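Local coordinates for protein histone-lysine N-methyltransferase family member SUVH9 (Arabidopsis thaliana, PDB 4NJ5) that plays a role in gene silencing and, apparently lacking methyltransferase activity, may bind methylated DNA and recruit RNA polymerase V to chromatin, at residues 392-397 with 445-450; 119-124 with 137-142; 56-61 with 428-433. All coordinates share one frame; numbering follows the deposited sequence.

How the contacts relate
Two of the contacts lie within single domains of SUVH9, and the third joins distant parts of the chain. Contact 1 pairs two short strands of the SET domain; contact 2 packs the inside of the SRA domain, whose sheet curls until two of its strands face each other; contact 3 joins the end of an N-terminal helix to a SET-domain loop. Contacts 1 and 2 lie on opposite sides of the chain's centre, their centres about 55 Å apart. Contact 3 sits nearer the SRA side, its centre about 32 Å from that of contact 2 and about 43 Å from that of contact 1. None touches another, and all three are remote from the pre-SET zinc cluster.

Contact 1 of 3, residues 392-397 with 445-450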
# COMPACT_ATOMS: atom_id res chain seq x y z
N GLY A 392 -19.75 -14.20 0.37
CA GLY A 392 -21.15 -14.25 0.01
C GLY A 392 -21.67 -15.66 0.11
O GLY A 392 -21.01 -16.54 0.68
N VAL A 393 -22.86 -15.90 -0.42
CA VAL A 393 -23.44 -17.24 -0.43
C VAL A 393 -23.21 -17.90 -1.78
O VAL A 393 -23.75 -17.46 -2.79
CB VAL A 393 -24.95 -17.21 -0.10
CG1 VAL A 393 -25.54 -18.61 -0.12
CG2 VAL A 393 -25.18 -16.54 1.25
N ALA A 394 -22.39 -18.95 -1.80
CA ALA A 394 -22.04 -19.62 -3.05
C ALA A 394 -23.12 -20.58 -3.52
O ALA A 394 -23.72 -21.30 -2.73
CB ALA A 394 -20.71 -20.35 -2.90
N LEU A 395 -23.35 -20.59 -4.83
CA LEU A 395 -24.38 -21.44 -5.43
C LEU A 395 -23.81 -22.44 -6.42
O LEU A 395 -22.75 -22.22 -7.03
CB LEU A 395 -25.43 -20.59 -6.16
CG LEU A 395 -26.38 -19.67 -5.39
CD1 LEU A 395 -26.56 -20.14 -3.96
CD2 LEU A 395 -25.90 -18.24 -5.44
N THR A 396 -24.53 -23.55 -6.58
CA THR A 396 -24.29 -24.47 -7.68
C THR A 396 -24.92 -23.87 -8.93
O THR A 396 -25.53 -22.81 -8.86
CB THR A 396 -24.98 -25.82 -7.41
OG1 THR A 396 -26.37 -25.61 -7.15
CG2 THR A 396 -24.36 -26.51 -6.21
N ARG A 397 -24.79 -24.54 -10.06
CA ARG A 397 -25.43 -24.05 -11.28
C ARG A 397 -26.95 -24.14 -11.22
O ARG A 397 -27.63 -23.26 -11.74
CB ARG A 397 -24.86 -24.76 -12.52
CG ARG A 397 -25.46 -24.28 -13.83
CD ARG A 397 -24.45 -24.32 -14.97
NE ARG A 397 -23.34 -23.41 -14.73
CZ ARG A 397 -22.71 -22.71 -15.68
NH1 ARG A 397 -23.09 -22.82 -16.95
NH2 ARG A 397 -21.71 -21.91 -15.36
N VAL A 445 -13.14 -20.58 -12.84
CA VAL A 445 -14.21 -20.67 -11.86
C VAL A 445 -15.53 -20.32 -12.55
O VAL A 445 -15.57 -19.42 -13.39
CB VAL A 445 -13.93 -19.71 -10.68
CG1 VAL A 445 -15.19 -19.36 -9.93
CG2 VAL A 445 -12.87 -20.30 -9.75
N ASP A 446 -16.60 -21.05 -12.24
CA ASP A 446 -17.89 -20.79 -12.88
C ASP A 446 -19.07 -20.64 -11.93
O ASP A 446 -20.21 -20.45 -12.37
CB ASP A 446 -18.21 -21.85 -13.95
CG ASP A 446 -18.22 -23.27 -13.40
OD1 ASP A 446 -18.50 -23.47 -12.20
OD2 ASP A 446 -17.95 -24.20 -14.19
N PHE A 447 -18.82 -20.72 -10.62
CA PHE A 447 -19.92 -20.61 -9.67
C PHE A 447 -20.37 -19.16 -9.45
O PHE A 447 -19.67 -18.22 -9.80
CB PHE A 447 -19.59 -21.29 -8.33
CG PHE A 447 -18.64 -20.52 -7.46
CD1 PHE A 447 -17.27 -20.77 -7.51
CD2 PHE A 447 -19.10 -19.57 -6.56
CE1 PHE A 447 -16.40 -20.07 -6.70
CE2 PHE A 447 -18.23 -18.88 -5.75
CZ PHE A 447 -16.88 -19.12 -5.82
N ALA A 448 -21.56 -19.00 -8.89
CA ALA A 448 -22.11 -17.68 -8.65
C ALA A 448 -22.28 -17.43 -7.17
O ALA A 448 -22.35 -18.36 -6.38
CB ALA A 448 -23.44 -17.52 -9.37
N MET A 449 -22.34 -16.15 -6.80
CA MET A 449 -22.51 -15.77 -5.41
C MET A 449 -23.69 -14.83 -5.27
O MET A 449 -23.87 -13.90 -6.06
CB MET A 449 -21.25 -15.07 -4.90
CG MET A 449 -19.99 -15.89 -5.06
SD MET A 449 -18.53 -15.05 -4.41
CE MET A 449 -18.96 -14.91 -2.68
N ASP A 450 -24.49 -15.07 -4.24
CA ASP A 450 -25.53 -14.13 -3.87
C ASP A 450 -25.02 -13.32 -2.68
O ASP A 450 -24.53 -13.89 -1.70
CB ASP A 450 -26.82 -14.87 -3.51
CG ASP A 450 -27.98 -13.93 -3.27
OD1 ASP A 450 -28.87 -13.85 -4.13
OD2 ASP A 450 -27.99 -13.26 -2.22
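Val393 and Asp450 form the hydrogen-bonded pair of a two-stranded antiparallel sheet in the SET domain. Val393 N bonds to Asp450 O at 2.9 Å, and Asp450 N bonds back to Val393 O. Next along, Ala394 faces Met449 as a non-hydrogen-bonded pair, its CA turned to Ala448 O in a CA-H...O contact. Leu395 N then bonds to Ala448 O at 2.9 Å.

The two faces of this pairing are filled differently. On the one that bears Val393 and Asp450, Leu395 sends CD2 over the strand to meet Asp450 CB at 4.0 Å, while Ala400 of helix 397-405 packs against Leu395 and Ala448. There Asp450 OD2 is hydrogen-bonded to Ser452 OG. Beyond the strand end, with both side chains poorly ordered, the guanidinium edge of Arg397 faces Asp446 O (NH2 to O 3.6 Å); Asp446 OD2, 4.6 Å from NH2, is well off its plane, and no N-H points at it.

On the other face Ala394 CB rests obliquely against the Phe447 ring, 4.1 Å from CE2, and that ring also meets Phe483. Met449, extended to its sulfur, turns at chi3 (63°) and brings its methyl CE to 3.5 Å from Gly392 CA.

Contact 2 of 3, residues 119-124 with 137-142; sequences TSVIVS and IMYTGQ
Inside the SRA domain, whose sheet is so strongly curved that strands without a shared backbone pairing come face to face, Val121 and Val123 of strand 117-124 pack against Ile137 and Tyr139 of strand 136-140. The strand axes run at 107° to each other and come no nearer than 8.9 Å, which is side-chain packing distance. Apolar contact therefore carries the interface.

Tyr139 is its centre. With CG anti to the backbone N (chi1 -169°), the ring is thrown across toward the other strand. Val121 slides past it in the opposite direction and lays CG1 over one face, 4.1 Å above the plane and displaced toward the rim; Val121 CB is 4.0 Å from Tyr139 CE1. The ring edge meets the backbone: Ile122 O lies near the ring plane, 3.4 Å from Tyr139 CE1. Val123 uses a single methyl for two partners, CG2 standing 4.0 Å from Tyr139 CD1, obliquely to the ring, and equally far from Ile137 CD1, which it meets tip to tip. Replacing Tyr139 with an alanine would probably open a gap beside Val121, take from Val123 CG2 one of its two neighbours and let both valines shift.

Around this packing, each strand is held by its own neighbours. Strand 117-124 pairs with 103-106, where Thr119 and Ser120 face Asp104 in a classic beta bulge, and with 174-180, whose Val176 touches Val121. Strand 136-140 pairs with 212-220, and Leu218 of that strand packs on both Val121 and Ile137. Behind, Ile122 turns away onto Arg87 and Leu90 of helix 87-92.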
# COMPACT_ATOMS: atom_id res chain seq x y z
N THR A 119 15.77 21.55 -3.49
CA THR A 119 14.59 21.10 -4.23
C THR A 119 13.68 20.21 -3.40
O THR A 119 12.53 19.96 -3.78
CB THR A 119 14.98 20.35 -5.51
OG1 THR A 119 15.77 19.20 -5.16
CG2 THR A 119 15.76 21.25 -6.45
N SER A 120 14.19 19.73 -2.27
CA SER A 120 13.42 18.79 -1.47
C SER A 120 13.92 18.71 -0.03
O SER A 120 15.13 18.69 0.22
CB SER A 120 13.48 17.40 -2.11
OG SER A 120 12.39 16.60 -1.67
N VAL A 121 12.98 18.66 0.91
CA VAL A 121 13.33 18.50 2.32
C VAL A 121 12.56 17.35 2.96
O VAL A 121 11.43 17.05 2.58
CB VAL A 121 13.08 19.79 3.13
CG1 VAL A 121 14.05 20.88 2.71
CG2 VAL A 121 11.64 20.25 2.98
N ILE A 122 13.20 16.70 3.93
CA ILE A 122 12.56 15.68 4.73
C ILE A 122 12.21 16.29 6.08
O ILE A 122 13.09 16.80 6.77
CB ILE A 122 13.48 14.48 4.97
CG1 ILE A 122 14.07 13.97 3.65
CG2 ILE A 122 12.72 13.36 5.67
CD1 ILE A 122 13.06 13.27 2.77
N VAL A 123 10.94 16.24 6.44
CA VAL A 123 10.51 16.81 7.71
C VAL A 123 9.97 15.74 8.64
O VAL A 123 9.06 15.00 8.29
CB VAL A 123 9.42 17.88 7.50
CG1 VAL A 123 8.98 18.46 8.84
CG2 VAL A 123 9.92 18.98 6.57
N SER A 124 10.53 15.67 9.84
CA SER A 124 10.03 14.77 10.87
C SER A 124 8.70 15.28 11.41
O SER A 124 8.52 16.49 11.58
CB SER A 124 11.05 14.65 12.01
OG SER A 124 12.28 14.13 11.54
N ILE A 137 6.14 25.37 8.39
CA ILE A 137 7.20 24.51 8.88
C ILE A 137 8.43 25.32 9.29
O ILE A 137 9.02 26.01 8.47
CB ILE A 137 7.64 23.49 7.80
CG1 ILE A 137 6.47 22.60 7.38
CG2 ILE A 137 8.81 22.65 8.31
CD1 ILE A 137 6.84 21.58 6.31
N MET A 138 8.81 25.23 10.56
CA MET A 138 10.05 25.85 11.02
C MET A 138 11.18 24.83 10.89
O MET A 138 11.33 23.95 11.72
CB MET A 138 9.92 26.33 12.46
CG MET A 138 8.84 27.39 12.68
SD MET A 138 9.04 28.85 11.65
CE MET A 138 7.72 29.89 12.27
N TYR A 139 11.96 24.98 9.83
CA TYR A 139 12.94 23.97 9.45
C TYR A 139 14.37 24.34 9.85
O TYR A 139 14.84 25.44 9.57
CB TYR A 139 12.88 23.73 7.94
CG TYR A 139 13.66 22.52 7.48
CD1 TYR A 139 13.09 21.25 7.50
CD2 TYR A 139 14.96 22.65 7.02
CE1 TYR A 139 13.80 20.15 7.08
CE2 TYR A 139 15.68 21.55 6.60
CZ TYR A 139 15.10 20.31 6.63
OH TYR A 139 15.82 19.22 6.20
N THR A 140 15.06 23.41 10.50
CA THR A 140 16.44 23.63 10.91
C THR A 140 17.42 23.08 9.88
O THR A 140 17.26 21.97 9.39
CB THR A 140 16.73 22.98 12.27
OG1 THR A 140 15.78 23.44 13.24
CG2 THR A 140 18.13 23.33 12.74
N GLY A 141 18.43 23.88 9.55
CA GLY A 141 19.47 23.47 8.62
C GLY A 141 20.27 22.28 9.11
O GLY A 141 20.12 21.85 10.26
N GLN A 142 21.13 21.75 8.25
CA GLN A 142 21.87 20.53 8.57
C GLN A 142 23.38 20.77 8.72
O GLN A 142 23.85 21.91 8.64
CB GLN A 142 21.62 19.47 7.50
CG GLN A 142 22.24 19.80 6.14
CD GLN A 142 21.73 18.90 5.03
OE1 GLN A 142 20.73 18.20 5.18
NE2 GLN A 142 22.43 18.91 3.89

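Contact 3 of 3, residues 56-61 with 428-433; sequences SMMRDC and SQVLAD
Met57 runs straight through chi2 (180°) and then turns at chi3 (66°), a bend that carries its methyl CE out from the side of the last turn of helix 46-60 to Val430 and Leu431. The arrangement is a helix-to-loop packing: the last turn of an N-terminal helix lies against an irregular SET-domain segment, residues 428-433, with more than 360 residues of chain between them. Val430 has CG1 anti to its own backbone N (chi1 158°), and its two methyls thereby diverge to different methionines.

The methyl of Met57 serves both loop residues. Met57 CE is 3.7 Å from Val430 CG1, the two side chains crossing at about a right angle, and 4.0 Å from Leu431 CD2, which the chain of Leu431 brings nearer than its CB direction alone would suggest. The other branch of Val430, CG2, is 4.2 Å from Met58 CG, again in a crossing near a right angle, so Val430 touches two successive residues of the same helical turn. The methionine contacts with Val430 and Leu431 are apolar, carbon against carbon.

Helix 8-35 touches both partners: Leu26 meets Met57 and Tyr23 meets Met58, while Ile22 and Phe29 meet Gln429 and Leu431. Leu63, just beyond the helix end, adds to this by packing on Met58 and Val430.

The backbones come closest at the end of the helix, where Cys61 CA and Val430 CA, 6.4 Å apart, are the nearest pair of CA atoms across the two segments. Where helical geometry ends, Cys61 completes the contact, its SG resting over the loop backbone 3.7 Å from Val430 O.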
# COMPACT_ATOMS: atom_id res chain seq x y z
N SER A 56 19.68 0.71 -5.45
CA SER A 56 20.93 0.80 -6.21
C SER A 56 20.88 -0.03 -7.49
O SER A 56 21.41 0.37 -8.54
CB SER A 56 22.13 0.37 -5.35
OG SER A 56 22.13 -1.03 -5.13
N MET A 57 20.25 -1.20 -7.40
CA MET A 57 20.04 -2.04 -8.57
C MET A 57 19.17 -1.35 -9.60
O MET A 57 19.43 -1.44 -10.80
CB MET A 57 19.42 -3.38 -8.17
CG MET A 57 20.37 -4.29 -7.42
SD MET A 57 19.57 -5.84 -6.97
CE MET A 57 19.29 -6.55 -8.59
N MET A 58 18.12 -0.67 -9.15
CA MET A 58 17.29 0.06 -10.10
C MET A 58 18.03 1.26 -10.68
O MET A 58 17.76 1.68 -11.81
CB MET A 58 15.96 0.48 -9.47
CG MET A 58 15.00 -0.67 -9.34
SD MET A 58 13.39 -0.16 -8.74
CE MET A 58 12.81 0.82 -10.12
N ARG A 59 18.96 1.81 -9.91
CA ARG A 59 19.77 2.92 -10.39
C ARG A 59 20.67 2.46 -11.52
O ARG A 59 20.81 3.15 -12.53
CB ARG A 59 20.61 3.51 -9.27
CG ARG A 59 21.44 4.71 -9.71
CD ARG A 59 22.66 4.87 -8.83
NE ARG A 59 23.37 3.60 -8.67
CZ ARG A 59 23.84 3.15 -7.52
NH1 ARG A 59 24.47 1.99 -7.46
NH2 ARG A 59 23.68 3.87 -6.41
N ASP A 60 21.29 1.29 -11.35
CA ASP A 60 22.17 0.76 -12.38
C ASP A 60 21.43 0.44 -13.69
O ASP A 60 22.04 0.44 -14.76
CB ASP A 60 22.90 -0.50 -11.88
CG ASP A 60 23.72 -0.23 -10.64
OD1 ASP A 60 24.26 0.89 -10.50
OD2 ASP A 60 23.84 -1.15 -9.79
N CYS A 61 20.13 0.17 -13.60
CA CYS A 61 19.34 -0.16 -14.78
C CYS A 61 18.64 1.04 -15.39
O CYS A 61 17.74 0.88 -16.23
CB CYS A 61 18.29 -1.23 -14.45
SG CYS A 61 18.97 -2.83 -13.96
N SER A 428 11.87 -8.64 -14.93
CA SER A 428 12.56 -8.75 -16.21
C SER A 428 13.24 -7.45 -16.64
O SER A 428 14.10 -7.47 -17.52
CB SER A 428 11.61 -9.24 -17.30
OG SER A 428 10.73 -8.20 -17.71
N GLN A 429 12.85 -6.33 -16.04
CA GLN A 429 13.47 -5.05 -16.37
C GLN A 429 14.71 -4.78 -15.52
O GLN A 429 15.47 -3.86 -15.80
CB GLN A 429 12.46 -3.90 -16.24
CG GLN A 429 11.24 -3.99 -17.14
CD GLN A 429 10.77 -2.64 -17.66
OE1 GLN A 429 11.58 -1.73 -17.87
NE2 GLN A 429 9.46 -2.50 -17.88
N VAL A 430 14.89 -5.60 -14.49
CA VAL A 430 16.04 -5.49 -13.60
C VAL A 430 17.00 -6.67 -13.82
O VAL A 430 18.22 -6.49 -13.90
CB VAL A 430 15.60 -5.43 -12.12
CG1 VAL A 430 16.72 -5.85 -11.19
CG2 VAL A 430 15.09 -4.03 -11.78
N LEU A 431 16.43 -7.87 -13.93
CA LEU A 431 17.22 -9.08 -14.15
C LEU A 431 16.96 -9.67 -15.54
O LEU A 431 15.86 -10.12 -15.84
CB LEU A 431 16.88 -10.12 -13.07
CG LEU A 431 17.03 -9.64 -11.63
CD1 LEU A 431 16.43 -10.65 -10.66
CD2 LEU A 431 18.49 -9.38 -11.30
N ALA A 432 18.00 -9.67 -16.37
CA ALA A 432 17.89 -10.14 -17.75
C ALA A 432 17.50 -11.61 -17.85
O ALA A 432 16.80 -12.02 -18.77
CB ALA A 432 19.19 -9.89 -18.50
N ASP A 433 17.95 -12.40 -16.88
CA ASP A 433 17.74 -13.85 -16.91
C ASP A 433 16.45 -14.29 -16.23
O ASP A 433 16.19 -15.48 -16.10
CB ASP A 433 18.94 -14.57 -16.28
CG ASP A 433 19.24 -14.07 -14.87
OD1 ASP A 433 18.95 -12.90 -14.58
OD2 ASP A 433 19.76 -14.87 -14.07